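Local coordinates for TraM protein (Plasmid R64, PDB 3WZ3) that is a conjugative-plasmid relative of Legionella DotI and probably serves, through this periplasmic domain, in an inner-membrane complex for type IVB secretion, at residues E109-V121 against S128-A140. Residues are numbered along the deposited sequence; the frame is centred on the assembly and turned at random.
Sequences EQSFVFEITIQRV and SGMEIRQMISRNA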
loop_
_atom_site.group_PDB
_atom_site.type_symbol
_atom_site.label_atom_id
_atom_site.label_comp_id
_atom_site.label_asym_id
_atom_site.label_seq_id
_atom_site.Cartn_x
_atom_site.Cartn_y
_atom_site.Cartn_z
ATOM N N GLU A 109 14.475 5.874 -10.225
ATOM C CA GLU A 109 13.762 5.688 -8.965
ATOM C C GLU A 109 12.842 6.878 -8.696
ATOM O O GLU A 109 13.165 8.030 -9.038
ATOM C CB GLU A 109 14.756 5.530 -7.829
ATOM C CG GLU A 109 14.127 5.223 -6.490
ATOM C CD GLU A 109 15.163 5.103 -5.401
ATOM O OE1 GLU A 109 15.425 3.971 -4.950
ATOM O OE2 GLU A 109 15.722 6.150 -5.006
ATOM N N GLN A 110 11.684 6.605 -8.097
ATOM C CA GLN A 110 10.801 7.660 -7.610
ATOM C C GLN A 110 10.616 7.537 -6.105
ATOM O O GLN A 110 10.553 6.424 -5.554
ATOM C CB GLN A 110 9.433 7.587 -8.266
ATOM C CG GLN A 110 9.389 7.811 -9.760
ATOM C CD GLN A 110 7.949 7.875 -10.233
ATOM O OE1 GLN A 110 7.480 8.918 -10.676
ATOM N NE2 GLN A 110 7.224 6.762 -10.090
ATOM N N SER A 111 10.524 8.686 -5.450
ATOM C CA SER A 111 10.427 8.762 -3.999
ATOM C C SER A 111 9.095 9.381 -3.603
ATOM O O SER A 111 8.684 10.381 -4.183
ATOM C CB SER A 111 11.573 9.640 -3.489
ATOM O OG SER A 111 11.568 9.760 -2.085
ATOM N N PHE A 112 8.437 8.800 -2.592
ATOM C CA PHE A 112 7.120 9.243 -2.157
ATOM C C PHE A 112 7.021 9.174 -0.637
ATOM O O PHE A 112 7.828 8.504 0.025
ATOM C CB PHE A 112 6.015 8.316 -2.711
ATOM C CG PHE A 112 6.003 8.186 -4.217
ATOM C CD1 PHE A 112 5.285 9.076 -4.993
ATOM C CD2 PHE A 112 6.699 7.169 -4.836
ATOM C CE1 PHE A 112 5.273 8.954 -6.391
ATOM C CE2 PHE A 112 6.694 7.041 -6.218
ATOM C CZ PHE A 112 5.976 7.933 -6.989
ATOM N N VAL A 113 6.022 9.854 -0.092
ATOM C CA VAL A 113 5.550 9.557 1.251
ATOM C C VAL A 113 4.112 9.080 1.095
ATOM O O VAL A 113 3.259 9.812 0.595
ATOM C CB VAL A 113 5.613 10.783 2.202
ATOM C CG1 VAL A 113 5.021 10.424 3.544
ATOM C CG2 VAL A 113 7.066 11.224 2.388
ATOM N N PHE A 114 3.840 7.849 1.512
ATOM C CA PHE A 114 2.469 7.348 1.500
ATOM C C PHE A 114 1.741 7.554 2.812
ATOM O O PHE A 114 2.272 7.227 3.874
ATOM C CB PHE A 114 2.447 5.859 1.180
ATOM C CG PHE A 114 2.480 5.558 -0.283
ATOM C CD1 PHE A 114 3.643 5.716 -1.013
ATOM C CD2 PHE A 114 1.339 5.127 -0.932
ATOM C CE1 PHE A 114 3.675 5.435 -2.368
ATOM C CE2 PHE A 114 1.354 4.852 -2.296
ATOM C CZ PHE A 114 2.527 5.011 -3.014
ATOM N N GLU A 115 0.539 8.083 2.731
ATOM C CA GLU A 115 -0.335 8.164 3.904
ATOM C C GLU A 115 -1.353 7.040 3.817
ATOM O O GLU A 115 -1.986 6.850 2.774
ATOM C CB GLU A 115 -1.028 9.518 3.983
ATOM C CG GLU A 115 -1.914 9.643 5.212
ATOM C CD GLU A 115 -2.604 10.959 5.252
ATOM O OE1 GLU A 115 -3.846 10.986 5.426
ATOM O OE2 GLU A 115 -1.911 11.986 5.077
ATOM N N ILE A 116 -1.493 6.300 4.907
ATOM C CA ILE A 116 -2.339 5.130 5.008
ATOM C C ILE A 116 -3.226 5.296 6.238
ATOM O O ILE A 116 -2.706 5.524 7.333
ATOM C CB ILE A 116 -1.435 3.880 5.232
ATOM C CG1 ILE A 116 -0.448 3.732 4.071
ATOM C CG2 ILE A 116 -2.269 2.622 5.424
ATOM C CD1 ILE A 116 -1.133 3.491 2.811
ATOM N N THR A 117 -4.543 5.219 6.084
ATOM C CA THR A 117 -5.425 5.137 7.238
ATOM C C THR A 117 -5.960 3.715 7.347
ATOM O O THR A 117 -6.552 3.182 6.389
ATOM C CB THR A 117 -6.578 6.132 7.207
ATOM O OG1 THR A 117 -6.060 7.469 7.283
ATOM C CG2 THR A 117 -7.466 5.930 8.428
ATOM N N ILE A 118 -5.712 3.106 8.497
ATOM C CA ILE A 118 -6.108 1.738 8.796
ATOM C C ILE A 118 -7.259 1.802 9.777
ATOM O O ILE A 118 -7.193 2.541 10.771
ATOM C CB ILE A 118 -4.943 0.972 9.424
ATOM C CG1 ILE A 118 -3.818 0.831 8.405
ATOM C CG2 ILE A 118 -5.404 -0.416 9.905
ATOM C CD1 ILE A 118 -2.499 0.375 8.995
ATOM N N GLN A 119 -8.332 1.070 9.506
ATOM C CA GLN A 119 -9.444 0.992 10.451
ATOM C C GLN A 119 -9.618 -0.430 10.968
ATOM O O GLN A 119 -9.259 -1.393 10.303
ATOM C CB GLN A 119 -10.755 1.472 9.815
ATOM C CG GLN A 119 -11.260 0.577 8.678
ATOM C CD GLN A 119 -12.459 1.178 7.953
ATOM O OE1 GLN A 119 -12.913 2.279 8.275
ATOM N NE2 GLN A 119 -12.980 0.460 6.974
ATOM N N ARG A 120 -10.187 -0.544 12.162
ATOM C CA ARG A 120 -10.535 -1.835 12.726
ATOM C C ARG A 120 -11.677 -2.479 11.938
ATOM O O ARG A 120 -12.543 -1.786 11.395
ATOM C CB ARG A 120 -10.973 -1.664 14.184
ATOM C CG ARG A 120 -9.831 -1.462 15.181
ATOM C CD ARG A 120 -8.838 -2.651 15.235
ATOM N NE ARG A 120 -9.569 -3.929 15.151
ATOM C CZ ARG A 120 -10.234 -4.480 16.155
ATOM N NH1 ARG A 120 -10.224 -3.932 17.372
ATOM N NH2 ARG A 120 -10.902 -5.606 15.935
ATOM N N VAL A 121 -11.669 -3.819 11.927
ATOM C CA VAL A 121 -12.667 -4.658 11.278
ATOM C C VAL A 121 -12.996 -5.777 12.263
ATOM O O VAL A 121 -12.144 -6.209 13.021
ATOM C CB VAL A 121 -12.090 -5.296 9.996
ATOM C CG1 VAL A 121 -13.100 -6.207 9.318
ATOM C CG2 VAL A 121 -11.663 -4.197 9.038
ATOM N N SER A 128 -7.325 -10.516 10.552
ATOM C CA SER A 128 -6.354 -9.483 10.931
ATOM C C SER A 128 -6.991 -8.420 11.807
ATOM O O SER A 128 -6.285 -7.717 12.518
ATOM C CB SER A 128 -5.807 -8.764 9.689
ATOM O OG SER A 128 -6.825 -8.014 9.080
ATOM N N GLY A 129 -8.308 -8.279 11.708
ATOM C CA GLY A 129 -9.020 -7.206 12.378
ATOM C C GLY A 129 -8.734 -5.812 11.859
ATOM O O GLY A 129 -9.073 -4.828 12.531
HETATM N N MSE A 130 -8.122 -5.706 10.679
HETATM C CA MSE A 130 -7.767 -4.393 10.148
HETATM C C MSE A 130 -7.899 -4.350 8.637
HETATM O O MSE A 130 -7.800 -5.385 7.963
HETATM C CB MSE A 130 -6.314 -4.074 10.501
HETATM C CG MSE A 130 -6.117 -3.770 11.984
HETATM SE SE MSE A 130 -4.251 -3.366 12.463
HETATM C CE MSE A 130 -3.564 -5.178 12.472
ATOM N N GLU A 131 -8.058 -3.143 8.106
ATOM C CA GLU A 131 -7.965 -2.927 6.663
ATOM C C GLU A 131 -7.634 -1.471 6.394
ATOM O O GLU A 131 -7.972 -0.577 7.184
ATOM C CB GLU A 131 -9.272 -3.325 5.961
ATOM C CG GLU A 131 -10.399 -2.379 6.216
ATOM C CD GLU A 131 -11.751 -2.891 5.750
ATOM O OE1 GLU A 131 -11.815 -3.991 5.145
ATOM O OE2 GLU A 131 -12.763 -2.189 5.984
ATOM N N ILE A 132 -6.967 -1.220 5.277
ATOM C CA ILE A 132 -6.650 0.134 4.863
ATOM C C ILE A 132 -7.857 0.766 4.186
ATOM O O ILE A 132 -8.316 0.291 3.137
ATOM C CB ILE A 132 -5.471 0.100 3.877
ATOM C CG1 ILE A 132 -4.216 -0.416 4.593
ATOM C CG2 ILE A 132 -5.264 1.485 3.268
ATOM C CD1 ILE A 132 -3.047 -0.744 3.647
ATOM N N ARG A 133 -8.369 1.850 4.762
ATOM C CA ARG A 133 -9.530 2.520 4.177
ATOM C C ARG A 133 -9.191 3.715 3.315
ATOM O O ARG A 133 -10.053 4.203 2.578
ATOM C CB ARG A 133 -10.535 2.945 5.243
ATOM C CG ARG A 133 -9.954 3.906 6.242
ATOM C CD ARG A 133 -11.038 4.513 7.144
ATOM N NE ARG A 133 -11.799 5.549 6.470
ATOM C CZ ARG A 133 -13.106 5.480 6.238
ATOM N NH1 ARG A 133 -13.800 4.415 6.633
ATOM N NH2 ARG A 133 -13.720 6.472 5.603
ATOM N N GLN A 134 -7.942 4.171 3.379
ATOM C CA GLN A 134 -7.486 5.282 2.542
ATOM C C GLN A 134 -5.998 5.186 2.318
ATOM O O GLN A 134 -5.255 4.906 3.252
ATOM C CB GLN A 134 -7.823 6.639 3.172
ATOM C CG GLN A 134 -7.586 7.804 2.197
ATOM C CD GLN A 134 -8.116 9.118 2.704
ATOM O OE1 GLN A 134 -8.885 9.798 2.021
ATOM N NE2 GLN A 134 -7.699 9.497 3.889
HETATM N N MSE A 135 -5.579 5.398 1.069
HETATM C CA MSE A 135 -4.166 5.399 0.676
HETATM C C MSE A 135 -3.933 6.606 -0.211
HETATM O O MSE A 135 -4.651 6.801 -1.205
HETATM C CB MSE A 135 -3.795 4.139 -0.102
HETATM C CG MSE A 135 -2.376 4.168 -0.616
HETATM SE SE MSE A 135 -1.795 2.446 -1.389
HETATM C CE MSE A 135 -1.171 1.528 0.200
ATOM N N ILE A 136 -2.967 7.436 0.169
ATOM C CA ILE A 136 -2.668 8.662 -0.568
ATOM C C ILE A 136 -1.175 8.735 -0.788
ATOM O O ILE A 136 -0.401 8.692 0.166
ATOM C CB ILE A 136 -3.055 9.915 0.217
ATOM C CG1 ILE A 136 -4.556 9.934 0.511
ATOM C CG2 ILE A 136 -2.637 11.173 -0.556
ATOM C CD1 ILE A 136 -4.957 10.937 1.573
ATOM N N SER A 137 -0.765 8.828 -2.045
ATOM C CA SER A 137 0.634 8.965 -2.401
ATOM C C SER A 137 0.975 10.436 -2.536
ATOM O O SER A 137 0.263 11.196 -3.199
ATOM C CB SER A 137 0.914 8.258 -3.741
ATOM O OG SER A 137 2.281 8.412 -4.141
ATOM N N ARG A 138 2.064 10.853 -1.911
ATOM C CA ARG A 138 2.559 12.193 -2.156
ATOM C C ARG A 138 4.007 12.176 -2.561
ATOM O O ARG A 138 4.808 11.436 -2.013
ATOM C CB ARG A 138 2.376 13.057 -0.929
ATOM C CG ARG A 138 0.935 13.303 -0.630
ATOM C CD ARG A 138 0.792 13.824 0.762
ATOM N NE ARG A 138 -0.589 14.189 1.030
ATOM C CZ ARG A 138 -1.266 13.778 2.099
ATOM N NH1 ARG A 138 -0.674 13.000 2.989
ATOM N NH2 ARG A 138 -2.525 14.159 2.280
ATOM N N ASN A 139 4.327 12.977 -3.573
ATOM C CA ASN A 139 5.695 13.086 -4.056
ATOM C C ASN A 139 6.619 13.568 -2.956
ATOM O O ASN A 139 6.252 14.427 -2.166
ATOM C CB ASN A 139 5.760 14.044 -5.242
ATOM C CG ASN A 139 4.981 13.539 -6.429
ATOM O OD1 ASN A 139 4.757 12.337 -6.567
ATOM N ND2 ASN A 139 4.561 14.452 -7.297
ATOM N N ALA A 140 7.816 12.992 -2.911
ATOM C CA ALA A 140 8.804 13.357 -1.902
ATOM C C ALA A 140 10.081 13.850 -2.574
ATOM O O ALA A 140 10.181 13.857 -3.803
ATOM C CB ALA A 140 9.100 12.174 -0.996
HETATM O O HOH W 1 8.079 11.279 -6.783
HETATM O O HOH W 2 -5.392 8.767 5.138
HETATM O O HOH W 3 -4.887 13.665 4.097
#
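F114 lays one face of its ring over S137, whose small CB sits 4.0 Å from the ring centroid in a CH-pi contact, while CG of M135 meets the ring edge. On the sheet face of F114, I116 and I118 pack against I132, and helices 7-22 and 42-54 cover these apolar side chains. The face of E115, Q119 and R138 is largely polar. E115, stretched out with CG anti to the backbone N (chi1 -178°), forms a salt bridge, OE2 to R138 NH1 at 2.6 Å in the conformer given; OE2 lies in the guanidinium plane, NH1 above the carboxylate plane, and Q93 also bonds OE2. Q119, able to accept and donate, links two charges: OE1 accepts from R133 NH1 at 2.8 Å, and NE2 donates to the anti lone pair of E131 OE2, while E131 OE1 bridges to K126. A classic beta bulge sets R133 and Q134 both opposite T117, whose O takes the R133 N-H. Near the turn G129, suited to its positive phi, accepts through O from V121 N and R120 NE. Strand 130-139 closes one edge of the four-stranded antiparallel sheet, consistent with the family's NTF2-like fold; the chemistry implies an oily face for the helices and a mixed polar one behind.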